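Local coordinates for D-2-hydroxyacid dehydrogensase protein (Ketogulonicigenium vulgare, PDB 4LSW) that probably catalyses the nicotinamide-dependent interconversion of 2-oxo acids and D-2-hydroxy acids, as members of its dehydrogenase family do, at residues G43-R47 and A64-L68; D98-V104 and R155-E159; M111-S116 and M228-I232; I171-D175 and W185-A191; A255-F260 and L277-A283. All blocks are in the same frame, centred on the assembly; numbering follows the deposited sequence.

Contact 1: residues G43-R47 and A64-L68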
# COMPACT_ATOMS: atom_id res chain seq x y z
N GLY A 43 -17.32 25.15 -10.69
CA GLY A 43 -17.13 24.05 -11.61
C GLY A 43 -16.53 24.43 -12.96
O GLY A 43 -15.58 23.80 -13.43
N ASP A 44 -17.06 25.49 -13.57
CA ASP A 44 -16.58 25.95 -14.86
C ASP A 44 -15.13 26.39 -14.83
O ASP A 44 -14.45 26.39 -15.86
CB ASP A 44 -17.42 27.14 -15.34
CG ASP A 44 -18.75 26.72 -15.90
OD1 ASP A 44 -18.94 25.52 -16.18
OD2 ASP A 44 -19.61 27.62 -16.08
N ARG A 45 -14.66 26.79 -13.65
CA ARG A 45 -13.31 27.31 -13.51
C ARG A 45 -12.24 26.24 -13.33
O ARG A 45 -11.06 26.50 -13.54
CB ARG A 45 -13.23 28.27 -12.34
CG ARG A 45 -14.21 29.42 -12.42
CD ARG A 45 -13.74 30.55 -11.56
NE ARG A 45 -14.65 31.70 -11.53
CZ ARG A 45 -14.59 32.73 -12.37
NH1 ARG A 45 -13.68 32.76 -13.34
NH2 ARG A 45 -15.45 33.74 -12.24
N ILE A 46 -12.66 25.04 -12.93
CA ILE A 46 -11.72 24.01 -12.51
C ILE A 46 -10.91 23.44 -13.68
O ILE A 46 -11.47 22.85 -14.60
CB ILE A 46 -12.43 22.87 -11.75
CG1 ILE A 46 -13.17 23.42 -10.53
CG2 ILE A 46 -11.42 21.81 -11.33
CD1 ILE A 46 -12.34 24.35 -9.65
N ARG A 47 -9.60 23.60 -13.61
CA ARG A 47 -8.71 23.08 -14.64
C ARG A 47 -8.01 21.81 -14.17
O ARG A 47 -7.57 21.02 -14.98
CB ARG A 47 -7.72 24.15 -15.08
CG ARG A 47 -8.37 25.30 -15.85
CD ARG A 47 -7.38 26.41 -16.12
NE ARG A 47 -6.26 25.94 -16.92
CZ ARG A 47 -5.09 26.57 -17.02
NH1 ARG A 47 -4.88 27.70 -16.36
NH2 ARG A 47 -4.13 26.06 -17.78
N ALA A 64 -19.19 17.98 -13.88
CA ALA A 64 -19.41 19.28 -13.27
C ALA A 64 -18.24 20.21 -13.50
O ALA A 64 -18.31 21.41 -13.20
CB ALA A 64 -19.67 19.12 -11.77
N CYS A 65 -17.14 19.66 -14.04
CA CYS A 65 -15.95 20.45 -14.34
C CYS A 65 -15.65 20.37 -15.83
O CYS A 65 -14.71 19.69 -16.25
CB CYS A 65 -14.75 19.94 -13.52
SG CYS A 65 -14.97 19.99 -11.72
N PRO A 66 -16.43 21.09 -16.65
CA PRO A 66 -16.37 20.91 -18.11
C PRO A 66 -15.06 21.33 -18.74
O PRO A 66 -14.79 20.94 -19.88
CB PRO A 66 -17.52 21.80 -18.61
CG PRO A 66 -17.71 22.82 -17.53
CD PRO A 66 -17.44 22.08 -16.25
N ASN A 67 -14.25 22.11 -18.03
CA ASN A 67 -12.98 22.57 -18.54
C ASN A 67 -11.80 21.90 -17.85
O ASN A 67 -10.66 22.34 -17.96
CB ASN A 67 -12.90 24.09 -18.42
CG ASN A 67 -14.00 24.79 -19.21
OD1 ASN A 67 -14.17 24.53 -20.41
ND2 ASN A 67 -14.77 25.63 -18.54
N LEU A 68 -12.09 20.79 -17.16
CA LEU A 68 -11.06 19.97 -16.52
C LEU A 68 -9.98 19.48 -17.49
O LEU A 68 -10.29 18.99 -18.59
CB LEU A 68 -11.72 18.77 -15.84
CG LEU A 68 -10.83 17.90 -14.95
CD1 LEU A 68 -10.25 18.68 -13.78
CD2 LEU A 68 -11.62 16.70 -14.46
O HOH W 1 -14.00 22.92 -15.33
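Two turns that lead from helices into parallel strands of the six-stranded sheet meet here, the type I beta turn from Cys65 to Leu68 fitting against Gly43 to Arg47. The direct polar link runs from Asn67 to Asp44: ND2 of Asn67 donates to the backbone O of Asp44 at 2.8 Å. This bond is nearly straight (170°), falls on a lone pair in the carbonyl plane, and leaves the oxygen within the plane of the Asn67 amide. A water adds three bonds beside it, donating to O of Gly43 and O of Ile46, each 2.6 Å away, and accepting from N of Asn67. Gly43 packs closely, its CA 3.3 Å from Ala64 O, and a beta carbon there would run into that oxygen. Below the polar layer, Ile46 sets CB 3.8 Å from Cys65 SG. Ile46 also brings CG2, which its first torsion sets opposite the backbone N, to 4.1 Å from CD1 of Leu68, the two side chains lying side by side. Pro66 CG lies near Asp44 OD1. Ile46 and Cys65 both lean on Leu7 of strand 5-8. Arg47, salt-bridged to Glu69, shares backbone hydrogen bonds with Glu5 and Glu69, so the contact sits where strand 48-52 enters the sheet between strands 5-8 and 70-74.

Contact 2: residues D98-V104 and R155-E159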
# COMPACT_ATOMS: atom_id res chain seq x y z
N ASP A 98 6.72 5.03 -6.87
CA ASP A 98 8.16 4.83 -6.61
C ASP A 98 8.67 5.40 -5.30
O ASP A 98 9.52 4.79 -4.63
CB ASP A 98 9.01 5.32 -7.79
CG ASP A 98 8.76 4.53 -9.06
OD1 ASP A 98 8.57 3.30 -8.95
OD2 ASP A 98 8.76 5.13 -10.15
N VAL A 99 8.17 6.56 -4.91
CA VAL A 99 8.71 7.22 -3.73
C VAL A 99 8.42 6.51 -2.41
O VAL A 99 9.05 6.83 -1.40
CB VAL A 99 8.23 8.68 -3.65
CG1 VAL A 99 8.86 9.49 -4.76
CG2 VAL A 99 6.73 8.74 -3.73
N LEU A 100 7.51 5.54 -2.41
CA LEU A 100 7.14 4.82 -1.18
C LEU A 100 7.73 3.41 -1.07
O LEU A 100 7.56 2.73 -0.05
CB LEU A 100 5.61 4.76 -1.00
CG LEU A 100 4.67 4.13 -2.04
CD1 LEU A 100 5.00 2.70 -2.41
CD2 LEU A 100 3.25 4.19 -1.50
N THR A 101 8.36 2.97 -2.15
CA THR A 101 8.74 1.56 -2.31
C THR A 101 9.66 1.05 -1.20
O THR A 101 9.39 0.02 -0.58
CB THR A 101 9.38 1.32 -3.69
OG1 THR A 101 8.42 1.66 -4.71
CG2 THR A 101 9.79 -0.14 -3.85
N GLY A 102 10.71 1.80 -0.92
CA GLY A 102 11.71 1.37 0.04
C GLY A 102 11.17 1.31 1.45
O GLY A 102 11.47 0.37 2.19
N ASP A 103 10.36 2.29 1.84
CA ASP A 103 9.81 2.30 3.19
C ASP A 103 8.79 1.18 3.39
O ASP A 103 8.73 0.58 4.46
CB ASP A 103 9.26 3.68 3.54
CG ASP A 103 10.34 4.63 4.03
OD1 ASP A 103 11.25 4.15 4.73
OD2 ASP A 103 10.28 5.83 3.72
N VAL A 104 8.02 0.86 2.35
CA VAL A 104 7.08 -0.24 2.46
C VAL A 104 7.83 -1.55 2.65
O VAL A 104 7.51 -2.34 3.53
CB VAL A 104 6.15 -0.32 1.22
CG1 VAL A 104 5.32 -1.59 1.25
CG2 VAL A 104 5.24 0.91 1.16
N ARG A 155 8.00 -3.73 -7.97
CA ARG A 155 8.86 -2.78 -7.26
C ARG A 155 9.04 -3.17 -5.79
O ARG A 155 10.18 -3.28 -5.29
CB ARG A 155 8.25 -1.39 -7.33
CG ARG A 155 8.15 -0.80 -8.73
CD ARG A 155 7.12 0.32 -8.79
NE ARG A 155 7.25 1.11 -10.02
CZ ARG A 155 6.71 0.77 -11.19
NH1 ARG A 155 6.02 -0.36 -11.31
NH2 ARG A 155 6.88 1.55 -12.25
N ILE A 156 7.92 -3.39 -5.11
CA ILE A 156 7.96 -3.64 -3.68
C ILE A 156 8.55 -5.00 -3.37
O ILE A 156 9.43 -5.13 -2.52
CB ILE A 156 6.57 -3.52 -3.04
CG1 ILE A 156 6.07 -2.08 -3.21
CG2 ILE A 156 6.64 -3.88 -1.55
CD1 ILE A 156 4.70 -1.84 -2.66
N GLY A 157 8.08 -6.02 -4.07
CA GLY A 157 8.57 -7.37 -3.84
C GLY A 157 10.06 -7.47 -4.08
O GLY A 157 10.76 -8.15 -3.33
N PHE A 158 10.54 -6.81 -5.12
CA PHE A 158 11.97 -6.78 -5.40
C PHE A 158 12.74 -6.18 -4.25
O PHE A 158 13.74 -6.74 -3.81
CB PHE A 158 12.25 -6.00 -6.68
CG PHE A 158 13.69 -5.95 -7.05
CD1 PHE A 158 14.37 -7.12 -7.36
CD2 PHE A 158 14.36 -4.74 -7.11
CE1 PHE A 158 15.72 -7.09 -7.71
CE2 PHE A 158 15.71 -4.70 -7.47
CZ PHE A 158 16.38 -5.87 -7.76
N GLU A 159 12.26 -5.05 -3.73
CA GLU A 159 12.95 -4.42 -2.61
C GLU A 159 12.93 -5.29 -1.37
O GLU A 159 13.93 -5.37 -0.64
CB GLU A 159 12.37 -3.04 -2.30
CG GLU A 159 12.71 -2.00 -3.35
CD GLU A 159 14.19 -1.92 -3.65
OE1 GLU A 159 14.99 -1.77 -2.70
OE2 GLU A 159 14.56 -2.01 -4.84
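Asp98 and Arg155 form a salt bridge where the start of helix 101-116 meets the first turn of helix 155-165, whose Gly157 belongs to a probable GxGxxG motif of the Rossmann fold. Arg155 uses NE rather than its terminal nitrogens: NE donates to OD1 of Asp98 at 2.8 Å, with an angle of 149° at the hydrogen. The oxygen lies at the edge of the guanidinium, close to its plane, and is met on its syn side, somewhat out of the carboxylate plane; the two flat groups are 22° apart. An Arg155 chain extended from CG to NE carries the donor past Thr101 to reach the carboxylate. Next comes the methyl of Thr101. Its CG2, anti to the backbone N, fills the angle between helix backbone and side chain, 3.5 Å from O of Arg155 and 3.5 Å from CG of Glu159. Thr101 and Glu159 cross at about a right angle. Deeper in, Val104 CG1 touches both CG2 and CD1 of Ile156, the former at 3.9 Å, and the Val104 side chain also meets Ile232 and Ala283.

In the second shell, the type I turn from Asp98 to Thr101 places the aspartate beside the helix start. Glu159 is bent at its second torsion, and its OE1 is salt-bridged to Arg162 and Arg163, which leaves CG to face Thr101. The carbonyl brushed by the threonine methyl already has a helical partner: O of Arg155 accepts from N of Glu159 at 3.1 Å.

Contact 3: residues M111-S116 and M228-I232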
# COMPACT_ATOMS: atom_id res chain seq x y z
N MET A 111 8.50 -6.27 10.16
CA MET A 111 7.38 -7.02 10.71
C MET A 111 7.67 -8.51 10.84
O MET A 111 7.34 -9.12 11.85
CB MET A 111 6.13 -6.79 9.85
CG MET A 111 5.53 -5.39 10.03
SD MET A 111 4.34 -4.92 8.76
CE MET A 111 3.02 -6.13 9.01
N MET A 112 8.28 -9.09 9.81
CA MET A 112 8.71 -10.49 9.89
C MET A 112 9.63 -10.71 11.08
O MET A 112 9.43 -11.63 11.87
CB MET A 112 9.43 -10.91 8.60
CG MET A 112 10.15 -12.25 8.74
SD MET A 112 11.20 -12.70 7.35
CE MET A 112 12.40 -11.39 7.46
N LEU A 113 10.62 -9.83 11.23
CA LEU A 113 11.57 -9.95 12.32
C LEU A 113 10.89 -9.80 13.67
O LEU A 113 11.14 -10.58 14.59
CB LEU A 113 12.69 -8.91 12.18
CG LEU A 113 13.70 -9.18 11.06
CD1 LEU A 113 14.38 -7.88 10.68
CD2 LEU A 113 14.71 -10.20 11.54
N ALA A 114 10.03 -8.79 13.79
CA ALA A 114 9.34 -8.53 15.05
C ALA A 114 8.44 -9.69 15.48
O ALA A 114 8.42 -10.04 16.66
CB ALA A 114 8.53 -7.24 14.97
N GLN A 115 7.73 -10.29 14.54
CA GLN A 115 6.86 -11.42 14.86
C GLN A 115 7.69 -12.66 15.16
O GLN A 115 7.45 -13.34 16.16
CB GLN A 115 5.87 -11.68 13.73
CG GLN A 115 4.87 -12.79 14.05
CD GLN A 115 4.07 -12.52 15.31
OE1 GLN A 115 3.76 -11.37 15.64
NE2 GLN A 115 3.74 -13.59 16.03
N SER A 116 8.67 -12.95 14.31
CA SER A 116 9.47 -14.15 14.51
C SER A 116 10.23 -14.14 15.84
O SER A 116 10.32 -15.16 16.52
CB SER A 116 10.43 -14.36 13.34
OG SER A 116 10.88 -15.70 13.33
N MET A 228 4.76 -18.20 8.40
CA MET A 228 4.31 -16.87 8.74
C MET A 228 3.91 -16.11 7.47
O MET A 228 4.66 -16.10 6.49
CB MET A 228 5.43 -16.11 9.45
CG MET A 228 5.04 -14.69 9.78
SD MET A 228 6.40 -13.69 10.42
CE MET A 228 6.93 -14.73 11.76
N LEU A 229 2.74 -15.49 7.51
CA LEU A 229 2.26 -14.67 6.41
C LEU A 229 2.47 -13.20 6.74
O LEU A 229 2.05 -12.75 7.81
CB LEU A 229 0.77 -14.94 6.18
CG LEU A 229 0.14 -14.23 4.97
CD1 LEU A 229 0.64 -14.83 3.65
CD2 LEU A 229 -1.39 -14.27 5.06
N ILE A 230 3.13 -12.46 5.86
CA ILE A 230 3.31 -11.02 6.07
C ILE A 230 2.62 -10.27 4.95
O ILE A 230 2.97 -10.45 3.79
CB ILE A 230 4.81 -10.62 6.10
CG1 ILE A 230 5.57 -11.39 7.18
CG2 ILE A 230 4.95 -9.11 6.31
CD1 ILE A 230 6.30 -12.63 6.67
N ASN A 231 1.63 -9.45 5.29
CA ASN A 231 0.93 -8.70 4.27
C ASN A 231 1.12 -7.20 4.37
O ASN A 231 0.75 -6.59 5.39
CB ASN A 231 -0.56 -9.01 4.23
CG ASN A 231 -1.21 -8.40 3.03
OD1 ASN A 231 -0.55 -8.08 2.04
ND2 ASN A 231 -2.52 -8.20 3.11
N ILE A 232 1.69 -6.61 3.31
CA ILE A 232 1.87 -5.15 3.22
C ILE A 232 1.26 -4.59 1.93
O ILE A 232 1.52 -3.43 1.56
CB ILE A 232 3.36 -4.75 3.32
CG1 ILE A 232 4.20 -5.55 2.31
CG2 ILE A 232 3.87 -4.94 4.74
CD1 ILE A 232 5.69 -5.24 2.35
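Met228 reaches from its strand onto Gln115 and Ser116, and with this contact helix 101-116 covers one face of the parallel sheet of the Rossmann-type domain. Helix segment 111-116 and strand 228-231 run at 143° to one another, their axes 9.4 Å apart at the closest. The Met228 side chain leaves the strand extended, CG anti to the backbone N (chi1 178°), and turns only at its last torsion. That bend lays CE against the helix, 3.6 Å from CG of Gln115 and 3.6 Å from N of Ser116, while SD sits 3.9 Å from O of Met112. Both backbone atoms are already joined by the helical bond from Ser116 N to Met112 O, so the thioether adds apolar cover to them. Replacing this methionine with an alanine would probably leave Gln115 and Ser116 without their apolar partner and open a gap between helix and strand.

Ile230, the next residue facing the helix, brings CD1 to 4.1 Å from CB of Met112, with CG1 as near. Its other branch, CG2, approaches CB of Met111 more loosely. Met112 itself leads away towards Phe200 and Phe202 of the neighbouring strand 200-203, and Met111 extends the layer the other way over Ala256 and Leu277. At Asn231 it is the backbone O that lies 4.3 Å from Met111 CE. Past the strand end, Ile232 and Met111 slide by each other in opposite directions, CG2 of Ile232 coming to 4.0 Å from SD of Met111.

Contact 4: residues I171-D175 and W185-A191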
# COMPACT_ATOMS: atom_id res chain seq x y z
N ILE A 171 15.54 -17.57 -1.13
CA ILE A 171 14.45 -16.75 -1.63
C ILE A 171 13.85 -17.31 -2.91
O ILE A 171 14.55 -17.60 -3.88
CB ILE A 171 14.95 -15.32 -1.89
CG1 ILE A 171 15.47 -14.75 -0.58
CG2 ILE A 171 13.83 -14.46 -2.46
CD1 ILE A 171 16.41 -13.58 -0.75
N SER A 172 12.53 -17.46 -2.88
CA SER A 172 11.77 -17.78 -4.08
C SER A 172 10.66 -16.75 -4.26
O SER A 172 10.34 -15.99 -3.35
CB SER A 172 11.17 -19.17 -3.96
OG SER A 172 10.53 -19.32 -2.70
N TYR A 173 10.05 -16.73 -5.43
CA TYR A 173 8.99 -15.78 -5.70
C TYR A 173 8.04 -16.32 -6.73
O TYR A 173 8.39 -17.22 -7.50
CB TYR A 173 9.57 -14.44 -6.18
CG TYR A 173 10.15 -14.46 -7.58
CD1 TYR A 173 11.43 -14.94 -7.81
CD2 TYR A 173 9.42 -13.99 -8.66
CE1 TYR A 173 11.97 -14.96 -9.11
CE2 TYR A 173 9.95 -13.99 -9.95
CZ TYR A 173 11.23 -14.47 -10.16
OH TYR A 173 11.73 -14.47 -11.46
N SER A 174 6.82 -15.78 -6.74
CA SER A 174 5.85 -16.09 -7.77
C SER A 174 5.30 -14.81 -8.36
O SER A 174 5.15 -13.81 -7.67
CB SER A 174 4.71 -16.93 -7.19
OG SER A 174 3.83 -17.36 -8.22
N ASP A 175 5.04 -14.83 -9.67
CA ASP A 175 4.45 -13.70 -10.37
C ASP A 175 3.90 -14.27 -11.68
O ASP A 175 3.93 -15.48 -11.87
CB ASP A 175 5.50 -12.61 -10.62
CG ASP A 175 4.90 -11.21 -10.68
OD1 ASP A 175 3.85 -11.02 -11.32
OD2 ASP A 175 5.49 -10.30 -10.06
N TRP A 185 17.05 -15.86 -7.63
CA TRP A 185 15.91 -16.31 -6.86
C TRP A 185 15.02 -17.24 -7.69
O TRP A 185 14.89 -17.07 -8.91
CB TRP A 185 15.10 -15.12 -6.34
CG TRP A 185 15.95 -14.14 -5.59
CD1 TRP A 185 16.98 -14.42 -4.74
CD2 TRP A 185 15.86 -12.71 -5.66
NE1 TRP A 185 17.52 -13.25 -4.26
CE2 TRP A 185 16.87 -12.19 -4.81
CE3 TRP A 185 15.03 -11.82 -6.35
CZ2 TRP A 185 17.06 -10.81 -4.64
CZ3 TRP A 185 15.23 -10.46 -6.19
CH2 TRP A 185 16.23 -9.96 -5.34
N THR A 186 14.43 -18.22 -7.04
CA THR A 186 13.67 -19.26 -7.74
C THR A 186 12.26 -18.80 -8.07
O THR A 186 11.47 -18.51 -7.19
CB THR A 186 13.59 -20.53 -6.88
OG1 THR A 186 14.92 -20.96 -6.55
CG2 THR A 186 12.84 -21.66 -7.62
N PHE A 187 11.96 -18.76 -9.37
CA PHE A 187 10.61 -18.51 -9.84
C PHE A 187 9.73 -19.73 -9.66
O PHE A 187 10.14 -20.85 -10.00
CB PHE A 187 10.62 -18.10 -11.31
CG PHE A 187 9.25 -17.94 -11.90
CD1 PHE A 187 8.49 -16.80 -11.63
CD2 PHE A 187 8.72 -18.90 -12.74
CE1 PHE A 187 7.22 -16.64 -12.17
CE2 PHE A 187 7.46 -18.75 -13.29
CZ PHE A 187 6.71 -17.62 -13.02
N VAL A 188 8.53 -19.49 -9.13
CA VAL A 188 7.51 -20.51 -8.91
C VAL A 188 6.21 -20.04 -9.57
O VAL A 188 5.82 -18.88 -9.43
CB VAL A 188 7.31 -20.72 -7.38
CG1 VAL A 188 6.32 -21.83 -7.12
CG2 VAL A 188 8.66 -21.02 -6.69
N GLU A 189 5.53 -20.93 -10.30
CA GLU A 189 4.36 -20.53 -11.07
C GLU A 189 3.17 -20.08 -10.24
O GLU A 189 2.44 -19.16 -10.61
CB GLU A 189 3.90 -21.65 -12.02
CG GLU A 189 4.86 -21.98 -13.17
CD GLU A 189 4.77 -21.00 -14.34
OE1 GLU A 189 3.97 -20.04 -14.28
OE2 GLU A 189 5.53 -21.20 -15.31
N ASP A 190 2.95 -20.74 -9.10
CA ASP A 190 1.71 -20.52 -8.37
C ASP A 190 1.98 -20.31 -6.89
O ASP A 190 3.03 -20.72 -6.39
CB ASP A 190 0.76 -21.69 -8.55
CG ASP A 190 1.19 -22.91 -7.77
OD1 ASP A 190 2.33 -23.36 -7.98
OD2 ASP A 190 0.41 -23.38 -6.93
N ALA A 191 1.02 -19.69 -6.21
CA ALA A 191 1.18 -19.34 -4.81
C ALA A 191 1.19 -20.54 -3.86
O ALA A 191 1.86 -20.51 -2.83
CB ALA A 191 0.12 -18.34 -4.39
O HOH W 2 16.46 -19.40 -4.29
O HOH W 3 14.09 -15.66 -11.82
O HOH W 4 2.92 -17.60 -13.29
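Tyr173 and Phe187 form an offset edge-to-face pair, the edge of Phe187 turned to the face of Tyr173 with ring centroids 5.6 Å apart and planes at 63°. Phe187 CA lies over a face of the tyrosine too, 4.2 Å from the centroid, while Trp185 O and a water sit at the tyrosine edge. One face of the Trp185 indole takes CG2 of Ile171 in a CH-pi contact, 4.0 Å from the centre of the five-membered ring. Asp175 O approaches the rim of Phe187. Tyr173 holds CG between its backbone N and carbonyl carbon (chi1 71°), a crowded position that swings the ring across to the partner strand. An alanine in place of Tyr173 would probably leave the Phe187 edge without its aromatic face and Lys179 N without the hydroxyl that bonds it.

The backbones pair in parallel: Thr186 N to Ile171 O at 3.2 Å, Tyr173 N to Thr186 O at 2.9 Å and Val188 N to Tyr173 O at 2.8 Å. Ser174 OG adds a bond to Val188 O. Strand 186-188 thus forms the outer edge of the seven-stranded sheet, reached from strand 170-174 without an intervening helix. Asp175, bonded through OD2 to Leu153 N, directly follows the second strand of the fold, a place where NAD-dependent Rossmann domains commonly carry an acidic residue for the adenosine ribose.

Contact 5: residues A255-F260 and L277-A283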
# COMPACT_ATOMS: atom_id res chain seq x y z
N ALA A 255 0.88 -14.47 11.58
CA ALA A 255 0.69 -13.47 10.55
C ALA A 255 1.11 -12.11 11.06
O ALA A 255 1.02 -11.82 12.25
CB ALA A 255 -0.77 -13.44 10.10
N ALA A 256 1.58 -11.29 10.14
CA ALA A 256 1.91 -9.90 10.43
C ALA A 256 1.24 -9.07 9.36
O ALA A 256 1.52 -9.23 8.18
CB ALA A 256 3.42 -9.71 10.43
N LEU A 257 0.30 -8.22 9.76
CA LEU A 257 -0.59 -7.57 8.81
C LEU A 257 -0.57 -6.06 8.98
O LEU A 257 -0.71 -5.56 10.10
CB LEU A 257 -2.02 -8.08 9.00
CG LEU A 257 -2.22 -9.60 8.95
CD1 LEU A 257 -3.67 -9.93 9.30
CD2 LEU A 257 -1.90 -10.17 7.58
N ASP A 258 -0.37 -5.34 7.87
CA ASP A 258 -0.39 -3.89 7.85
C ASP A 258 -1.64 -3.40 7.12
O ASP A 258 -1.89 -2.21 7.07
CB ASP A 258 0.90 -3.35 7.19
CG ASP A 258 1.05 -1.82 7.31
OD1 ASP A 258 1.01 -1.29 8.44
OD2 ASP A 258 1.20 -1.18 6.24
N VAL A 259 -2.44 -4.31 6.58
CA VAL A 259 -3.62 -3.89 5.85
C VAL A 259 -4.76 -4.86 6.14
O VAL A 259 -4.53 -6.05 6.36
CB VAL A 259 -3.34 -3.87 4.36
CG1 VAL A 259 -3.01 -5.25 3.93
CG2 VAL A 259 -4.53 -3.32 3.57
N PHE A 260 -5.98 -4.33 6.18
CA PHE A 260 -7.14 -5.12 6.57
C PHE A 260 -8.38 -4.69 5.80
O PHE A 260 -8.52 -3.52 5.46
CB PHE A 260 -7.45 -4.94 8.06
CG PHE A 260 -6.28 -5.15 8.98
CD1 PHE A 260 -5.36 -4.14 9.21
CD2 PHE A 260 -6.14 -6.35 9.66
CE1 PHE A 260 -4.29 -4.34 10.07
CE2 PHE A 260 -5.08 -6.56 10.53
CZ PHE A 260 -4.15 -5.54 10.74
N LEU A 277 0.64 -10.06 14.49
CA LEU A 277 1.17 -8.71 14.66
C LEU A 277 0.32 -7.72 13.88
O LEU A 277 0.19 -7.83 12.66
CB LEU A 277 2.61 -8.64 14.15
CG LEU A 277 3.27 -7.27 14.30
CD1 LEU A 277 3.57 -7.06 15.75
CD2 LEU A 277 4.54 -7.15 13.45
N LEU A 278 -0.27 -6.75 14.57
CA LEU A 278 -1.10 -5.75 13.92
C LEU A 278 -0.32 -4.45 13.67
O LEU A 278 0.37 -3.97 14.57
CB LEU A 278 -2.31 -5.44 14.81
CG LEU A 278 -3.20 -6.59 15.25
CD1 LEU A 278 -4.14 -6.12 16.38
CD2 LEU A 278 -4.00 -7.11 14.07
N GLN A 279 -0.45 -3.88 12.48
CA GLN A 279 0.08 -2.54 12.20
C GLN A 279 -0.97 -1.69 11.47
O GLN A 279 -1.70 -2.19 10.62
CB GLN A 279 1.36 -2.62 11.36
CG GLN A 279 2.50 -3.37 12.03
CD GLN A 279 3.25 -2.53 13.07
OE1 GLN A 279 4.14 -1.74 12.73
NE2 GLN A 279 2.90 -2.72 14.34
N PRO A 280 -1.04 -0.38 11.80
CA PRO A 280 -2.13 0.47 11.30
C PRO A 280 -1.92 1.06 9.90
O PRO A 280 -1.99 2.28 9.72
CB PRO A 280 -2.18 1.58 12.35
CG PRO A 280 -0.74 1.74 12.75
CD PRO A 280 -0.19 0.32 12.78
N HIS A 281 -1.73 0.18 8.91
CA HIS A 281 -1.45 0.60 7.54
C HIS A 281 -0.48 1.77 7.43
O HIS A 281 -0.80 2.82 6.87
CB HIS A 281 -2.73 0.84 6.74
CG HIS A 281 -2.56 0.64 5.27
ND1 HIS A 281 -3.62 0.46 4.40
CD2 HIS A 281 -1.44 0.57 4.51
CE1 HIS A 281 -3.16 0.30 3.18
NE2 HIS A 281 -1.84 0.37 3.21
N HIS A 282 0.72 1.56 7.97
CA HIS A 282 1.72 2.61 7.91
C HIS A 282 3.01 2.18 7.23
O HIS A 282 4.07 2.77 7.49
CB HIS A 282 2.00 3.20 9.31
CG HIS A 282 2.80 2.31 10.22
ND1 HIS A 282 3.77 2.80 11.08
CD2 HIS A 282 2.76 0.98 10.43
CE1 HIS A 282 4.29 1.81 11.76
NE2 HIS A 282 3.69 0.69 11.39
N ALA A 283 2.95 1.18 6.35
CA ALA A 283 4.15 0.81 5.59
C ALA A 283 4.81 1.98 4.85
O ALA A 283 6.04 2.05 4.76
CB ALA A 283 3.85 -0.33 4.61
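Asp258 swings its carboxylate to the loop of His282 and Ala283, CG anti to its own backbone N (chi1 -172°) and the head turned by chi2 of 56°. There two amides grip it: His282 N donates to OD1, on its syn lone pair, at 2.9 Å, and Ala283 N donates to OD2, also on the syn side but 31° out of the carboxylate plane, at 2.9 Å. One bond to each oxygen fixes the rotation of this buried group and ties it to the loop that follows the inverse gamma turn centred on Pro280. The His282 ring is held as well, since its NE2 donates to OE1 of Gln279 at 2.8 Å, from above the amide plane of that glutamine. Gln279 NE2 in turn donates to O of Leu278.

Val259 CB lies over one face of the His281 imidazole, whose ND1 bonds Glu263, consistent with the histidine-glutamate pair of D-2-hydroxyacid dehydrogenase active sites. Phe260 directs its edge at Gln279 O, which is 3.4 Å from CE1, and Leu278 CD2 packs 3.7 Å from CZ of the same ring.

Behind this loop the strands pair in parallel, Leu277 N bonding Ala255 O, Leu257 N bonding Leu277 O and Gln279 N bonding Leu257 O. Ala256 and Leu277 lie on the face covered by helix 101-116, where Gln115 touches Leu277. Leu257 and Leu278, on the other face, meet Phe270 of helix 269-272, which joins the two strands in a beta-alpha-beta unit with strand 276-278 outermost in the sheet.

In the fold
From the N terminus, contact 1 closes first, a short loop holding strand 48-52 within the six-stranded sheet, its nearest atoms about 22 Å from those of contact 2, the closest of the others. Contact 2 then ties the start of helix 101-116 to helix 155-165. Contact 3 crosses it, opening on the same helix and closing far later at strand 228-231; the two touch where Ile156 and Val104 meet Ile232. Contact 4, nested inside contact 3, closes the edge of the seven-stranded sheet and meets contact 2 through Phe158 and Trp185. Contact 5 follows in series at the other edge, its strand 254-257 lying beside 228-231. Contacts 2 to 5 thus join helices 101-116 and 155-165 and strands of the seven-stranded sheet.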